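Local structure of unsaturated glucuronyl hydrolase (Streptococcus agalactiae, 2ZZR) at residues H113-Y127 and D174-Q188. The protein hydrolyses unsaturated disaccharides of chondroitin, hyaluronan and heparin, releasing the unsaturated uronic acid by cleaving (1->3) and (1->4) glycosidic bonds. Residues are numbered along the deposited sequence; the frame is centred on the assembly and turned at random.
Sequences HDLGFLYTPSCTAEY and DCLLNIQLLFFAYEQ
Asn178 lies against the start of helix 115-127, where Gly116 brings the two backbones to 4.1 Å between Gly116 CA and Asn178 CA. From its base outward, Asn178 CB packs on His113 O, 3.2 Å away. With CG anti to the carbonyl carbon (chi1 -71°), the amide is carried across to the helix start. Asn178 CG is 3.1 Å from His113 O and close to Asp114 CA. Asn178 OD1 accepts a hydrogen bond from Phe117 N at 2.8 Å, with the donor above the carbonyl plane. Gly116 N lies at the same distance from Asn178 OD1. Asn178 ND2 gives a bent hydrogen bond to Asp174 O (3.1 Å) and sits over one face of the Phe117 ring, near its rim. The amide stands nearly upright on that ring, their planes 83° apart. Leu177 CB packs obliquely on the same ring, which also meets Trp250.

Asp174 OD2 takes a hydrogen bond from His113 NE2 at 2.7 Å, on its syn side and in the imidazole plane. Asp174 OD1 reaches the edge of the Phe117 ring. Further along, Thr124 CG2 sits over the centre of the Phe184 ring, while Thr124 OG1 is hydrogen-bonded to Thr139 OG1 of helix 133-147.

Asp114 is the probable nucleophile and Asp174 the probable proton donor of this family 88 alpha-barrel hydrolase. Asp114 OD1 and Asp174 OD1 lie 3.6 Å apart. Asn178 holds Phe117 N, three residues after Asp114, and the backbone O of Asp174, and so ties together the two segments that carry the acids.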
# COMPACT_ATOMS: atom_id res chain seq x y z
N HIS A 113 -14.33 -0.78 0.54
CA HIS A 113 -13.61 0.49 0.51
C HIS A 113 -12.32 0.41 -0.31
O HIS A 113 -11.53 1.36 -0.33
CB HIS A 113 -13.27 0.92 1.94
CG HIS A 113 -12.33 -0.02 2.62
ND1 HIS A 113 -12.73 -1.23 3.14
CD2 HIS A 113 -10.99 0.06 2.84
CE1 HIS A 113 -11.69 -1.85 3.67
NE2 HIS A 113 -10.62 -1.08 3.51
N ASP A 114 -12.09 -0.73 -0.97
CA ASP A 114 -10.83 -0.95 -1.70
C ASP A 114 -10.85 -0.48 -3.16
O ASP A 114 -10.10 -0.99 -4.01
CB ASP A 114 -10.39 -2.42 -1.59
CG ASP A 114 -9.97 -2.79 -0.18
OD1 ASP A 114 -9.25 -2.00 0.46
OD2 ASP A 114 -10.35 -3.89 0.28
N LEU A 115 -11.69 0.52 -3.44
CA LEU A 115 -11.80 1.11 -4.79
C LEU A 115 -10.49 1.73 -5.26
O LEU A 115 -10.16 1.69 -6.45
CB LEU A 115 -12.93 2.15 -4.83
CG LEU A 115 -14.38 1.69 -5.10
CD1 LEU A 115 -14.52 1.10 -6.50
CD2 LEU A 115 -14.86 0.70 -4.05
N GLY A 116 -9.73 2.30 -4.32
CA GLY A 116 -8.44 2.90 -4.62
C GLY A 116 -7.39 1.87 -5.00
O GLY A 116 -6.71 2.03 -6.01
N PHE A 117 -7.25 0.82 -4.20
CA PHE A 117 -6.35 -0.28 -4.55
C PHE A 117 -6.65 -0.82 -5.95
O PHE A 117 -5.74 -1.17 -6.70
CB PHE A 117 -6.45 -1.44 -3.56
CG PHE A 117 -5.75 -1.21 -2.24
CD1 PHE A 117 -6.31 -1.68 -1.06
CD2 PHE A 117 -4.52 -0.56 -2.18
CE1 PHE A 117 -5.67 -1.49 0.17
CE2 PHE A 117 -3.87 -0.37 -0.96
CZ PHE A 117 -4.44 -0.84 0.21
N LEU A 118 -7.93 -0.90 -6.28
CA LEU A 118 -8.36 -1.45 -7.56
C LEU A 118 -8.14 -0.50 -8.72
O LEU A 118 -7.59 -0.90 -9.76
CB LEU A 118 -9.84 -1.87 -7.49
CG LEU A 118 -10.10 -3.20 -6.77
CD1 LEU A 118 -11.58 -3.39 -6.52
CD2 LEU A 118 -9.51 -4.39 -7.54
N TYR A 119 -8.55 0.76 -8.55
CA TYR A 119 -8.62 1.70 -9.67
C TYR A 119 -7.42 2.63 -9.82
O TYR A 119 -7.14 3.10 -10.92
CB TYR A 119 -9.94 2.47 -9.65
CG TYR A 119 -11.07 1.58 -10.11
CD1 TYR A 119 -11.50 1.60 -11.44
CD2 TYR A 119 -11.66 0.65 -9.25
CE1 TYR A 119 -12.51 0.75 -11.88
CE2 TYR A 119 -12.67 -0.20 -9.68
CZ TYR A 119 -13.08 -0.15 -11.00
OH TYR A 119 -14.07 -1.00 -11.44
N THR A 120 -6.72 2.89 -8.72
CA THR A 120 -5.56 3.80 -8.78
C THR A 120 -4.37 3.26 -9.60
O THR A 120 -3.89 3.96 -10.51
CB THR A 120 -5.11 4.26 -7.37
OG1 THR A 120 -6.20 4.94 -6.73
CG2 THR A 120 -3.90 5.19 -7.47
N PRO A 121 -3.87 2.04 -9.30
CA PRO A 121 -2.73 1.50 -10.05
C PRO A 121 -3.08 1.00 -11.45
O PRO A 121 -2.18 0.66 -12.21
CB PRO A 121 -2.24 0.33 -9.18
CG PRO A 121 -3.01 0.44 -7.88
CD PRO A 121 -4.29 1.10 -8.24
N SER A 122 -4.37 0.96 -11.77
CA SER A 122 -4.83 0.48 -13.07
C SER A 122 -5.29 1.63 -13.96
O SER A 122 -4.66 1.94 -14.98
CB SER A 122 -5.96 -0.54 -12.88
OG SER A 122 -7.07 0.07 -12.23
N CYS A 123 -6.37 2.28 -13.55
CA CYS A 123 -7.01 3.32 -14.36
C CYS A 123 -6.37 4.68 -14.15
O CYS A 123 -6.00 5.34 -15.11
CB CYS A 123 -8.50 3.37 -14.06
SG CYS A 123 -9.31 1.80 -14.45
N THR A 124 -6.21 5.10 -12.90
CA THR A 124 -5.58 6.41 -12.67
C THR A 124 -4.15 6.39 -13.21
O THR A 124 -3.68 7.38 -13.78
CB THR A 124 -5.63 6.84 -11.19
OG1 THR A 124 -6.94 6.60 -10.69
CG2 THR A 124 -5.32 8.32 -11.06
N ALA A 125 -3.47 5.26 -13.05
CA ALA A 125 -2.14 5.04 -13.61
C ALA A 125 -2.10 5.38 -15.10
O ALA A 125 -1.25 6.16 -15.53
CB ALA A 125 -1.68 3.63 -13.39
N GLU A 126 -3.00 4.79 -15.88
CA GLU A 126 -3.00 5.09 -17.32
C GLU A 126 -3.26 6.56 -17.58
O GLU A 126 -2.61 7.15 -18.45
CB GLU A 126 -3.97 4.22 -18.13
CG GLU A 126 -3.75 4.50 -19.63
CD GLU A 126 -4.48 3.57 -20.57
OE1 GLU A 126 -4.00 3.43 -21.71
OE2 GLU A 126 -5.52 3.00 -20.18
N TYR A 127 -4.20 7.15 -16.84
CA TYR A 127 -4.49 8.57 -17.00
C TYR A 127 -3.24 9.44 -16.80
O TYR A 127 -3.01 10.37 -17.57
CB TYR A 127 -5.63 9.04 -16.09
CG TYR A 127 -6.00 10.48 -16.36
CD1 TYR A 127 -5.66 11.49 -15.45
CD2 TYR A 127 -6.67 10.84 -17.54
CE1 TYR A 127 -5.99 12.82 -15.70
CE2 TYR A 127 -7.00 12.18 -17.79
CZ TYR A 127 -6.66 13.15 -16.88
OH TYR A 127 -6.97 14.47 -17.12
N ASP A 174 -6.07 0.30 6.08
CA ASP A 174 -5.67 0.31 4.67
C ASP A 174 -6.49 1.30 3.83
O ASP A 174 -6.11 1.64 2.71
CB ASP A 174 -5.66 -1.10 4.06
CG ASP A 174 -7.05 -1.70 3.88
OD1 ASP A 174 -7.12 -2.78 3.26
OD2 ASP A 174 -8.06 -1.13 4.34
N CYS A 175 -7.59 1.81 4.40
CA CYS A 175 -8.39 2.81 3.70
C CYS A 175 -7.61 4.11 3.48
O CYS A 175 -7.96 4.92 2.62
CB CYS A 175 -9.72 3.07 4.41
SG CYS A 175 -10.96 3.84 3.33
N LEU A 176 -6.54 4.31 4.26
CA LEU A 176 -5.63 5.44 4.05
C LEU A 176 -5.07 5.47 2.62
O LEU A 176 -4.84 6.55 2.07
CB LEU A 176 -4.48 5.41 5.06
CG LEU A 176 -4.83 5.76 6.52
CD1 LEU A 176 -3.57 5.70 7.36
CD2 LEU A 176 -5.47 7.14 6.62
N LEU A 177 -4.85 4.30 2.04
CA LEU A 177 -4.37 4.22 0.64
C LEU A 177 -5.49 4.46 -0.37
O LEU A 177 -5.23 4.83 -1.52
CB LEU A 177 -3.73 2.85 0.37
CG LEU A 177 -2.24 2.61 0.65
CD1 LEU A 177 -1.37 3.25 -0.42
CD2 LEU A 177 -1.84 3.06 2.07
N ASN A 178 -6.73 4.23 0.07
CA ASN A 178 -7.88 4.31 -0.82
C ASN A 178 -8.50 5.71 -0.95
O ASN A 178 -9.21 6.00 -1.91
CB ASN A 178 -8.92 3.26 -0.42
CG ASN A 178 -8.46 1.86 -0.75
OD1 ASN A 178 -8.65 1.38 -1.86
ND2 ASN A 178 -7.83 1.19 0.21
N ILE A 179 -8.19 6.59 0.00
CA ILE A 179 -8.68 7.97 -0.08
C ILE A 179 -7.88 8.81 -1.10
O ILE A 179 -8.27 9.91 -1.45
CB ILE A 179 -8.72 8.69 1.31
CG1 ILE A 179 -7.32 8.87 1.90
CG2 ILE A 179 -9.65 7.93 2.27
CD1 ILE A 179 -7.28 9.74 3.18
N GLN A 180 -6.76 8.27 -1.58
CA GLN A 180 -5.98 8.98 -2.59
C GLN A 180 -6.82 9.16 -3.86
O GLN A 180 -6.77 10.21 -4.52
CB GLN A 180 -4.65 8.27 -2.88
CG GLN A 180 -3.80 8.00 -1.62
CD GLN A 180 -3.72 9.17 -0.64
OE1 GLN A 180 -3.94 9.01 0.57
NE2 GLN A 180 -3.39 10.35 -1.15
N LEU A 181 -7.63 8.14 -4.14
CA LEU A 181 -8.61 8.18 -5.23
C LEU A 181 -9.53 9.39 -5.10
O LEU A 181 -9.87 10.04 -6.10
CB LEU A 181 -9.44 6.88 -5.21
CG LEU A 181 -10.67 6.74 -6.12
CD1 LEU A 181 -10.27 6.88 -7.58
CD2 LEU A 181 -11.34 5.40 -5.86
N LEU A 182 -9.93 9.70 -3.87
CA LEU A 182 -10.81 10.84 -3.61
C LEU A 182 -10.11 12.19 -3.80
O LEU A 182 -10.72 13.12 -4.32
CB LEU A 182 -11.45 10.74 -2.22
CG LEU A 182 -12.25 9.46 -1.99
CD1 LEU A 182 -12.85 9.48 -0.60
CD2 LEU A 182 -13.34 9.27 -3.05
N PHE A 183 -8.85 12.28 -3.38
CA PHE A 183 -8.06 13.49 -3.64
C PHE A 183 -7.90 13.73 -5.15
O PHE A 183 -7.94 14.87 -5.60
CB PHE A 183 -6.69 13.44 -2.97
CG PHE A 183 -6.73 13.66 -1.46
CD1 PHE A 183 -6.17 12.72 -0.61
CD2 PHE A 183 -7.30 14.81 -0.92
CE1 PHE A 183 -6.18 12.91 0.78
CE2 PHE A 183 -7.31 15.02 0.47
CZ PHE A 183 -6.75 14.06 1.32
N PHE A 184 -7.73 12.64 -5.91
CA PHE A 184 -7.64 12.74 -7.37
C PHE A 184 -8.96 13.25 -7.96
O PHE A 184 -8.97 14.17 -8.79
CB PHE A 184 -7.27 11.38 -8.00
CG PHE A 184 -7.30 11.39 -9.51
CD1 PHE A 184 -6.20 11.84 -10.23
CD2 PHE A 184 -8.42 10.96 -10.20
CE1 PHE A 184 -6.22 11.86 -11.63
CE2 PHE A 184 -8.45 10.98 -11.60
CZ PHE A 184 -7.34 11.42 -12.31
N ALA A 185 -10.07 12.66 -7.52
CA ALA A 185 -11.39 13.09 -8.00
C ALA A 185 -11.65 14.56 -7.69
O ALA A 185 -12.21 15.28 -8.52
CB ALA A 185 -12.49 12.21 -7.41
N TYR A 186 -11.20 15.01 -6.52
CA TYR A 186 -11.30 16.43 -6.18
C TYR A 186 -10.53 17.30 -7.18
O TYR A 186 -11.05 18.31 -7.66
CB TYR A 186 -10.79 16.70 -4.76
CG TYR A 186 -10.54 18.17 -4.51
CD1 TYR A 186 -11.60 19.08 -4.42
CD2 TYR A 186 -9.24 18.66 -4.40
CE1 TYR A 186 -11.37 20.43 -4.21
CE2 TYR A 186 -8.99 20.01 -4.19
CZ TYR A 186 -10.06 20.89 -4.10
OH TYR A 186 -9.81 22.22 -3.89
N GLU A 187 -9.29 16.90 -7.47
CA GLU A 187 -8.43 17.67 -8.37
C GLU A 187 -9.00 17.75 -9.79
O GLU A 187 -8.88 18.79 -10.45
CB GLU A 187 -7.02 17.09 -8.39
CG GLU A 187 -6.27 17.31 -7.07
CD GLU A 187 -4.96 16.55 -6.99
OE1 GLU A 187 -4.68 15.72 -7.87
OE2 GLU A 187 -4.20 16.80 -6.02
N GLN A 188 -9.63 16.67 -10.23
CA GLN A 188 -10.17 16.58 -11.59
C GLN A 188 -11.50 17.32 -11.77
O GLN A 188 -11.76 17.89 -12.84
CB GLN A 188 -10.33 15.12 -12.02
CG GLN A 188 -9.02 14.36 -12.12
CD GLN A 188 -8.05 14.98 -13.11
OE1 GLN A 188 -8.41 15.30 -14.24
NE2 GLN A 188 -6.80 15.17 -12.68
O HOH W 1 -6.44 5.46 -3.96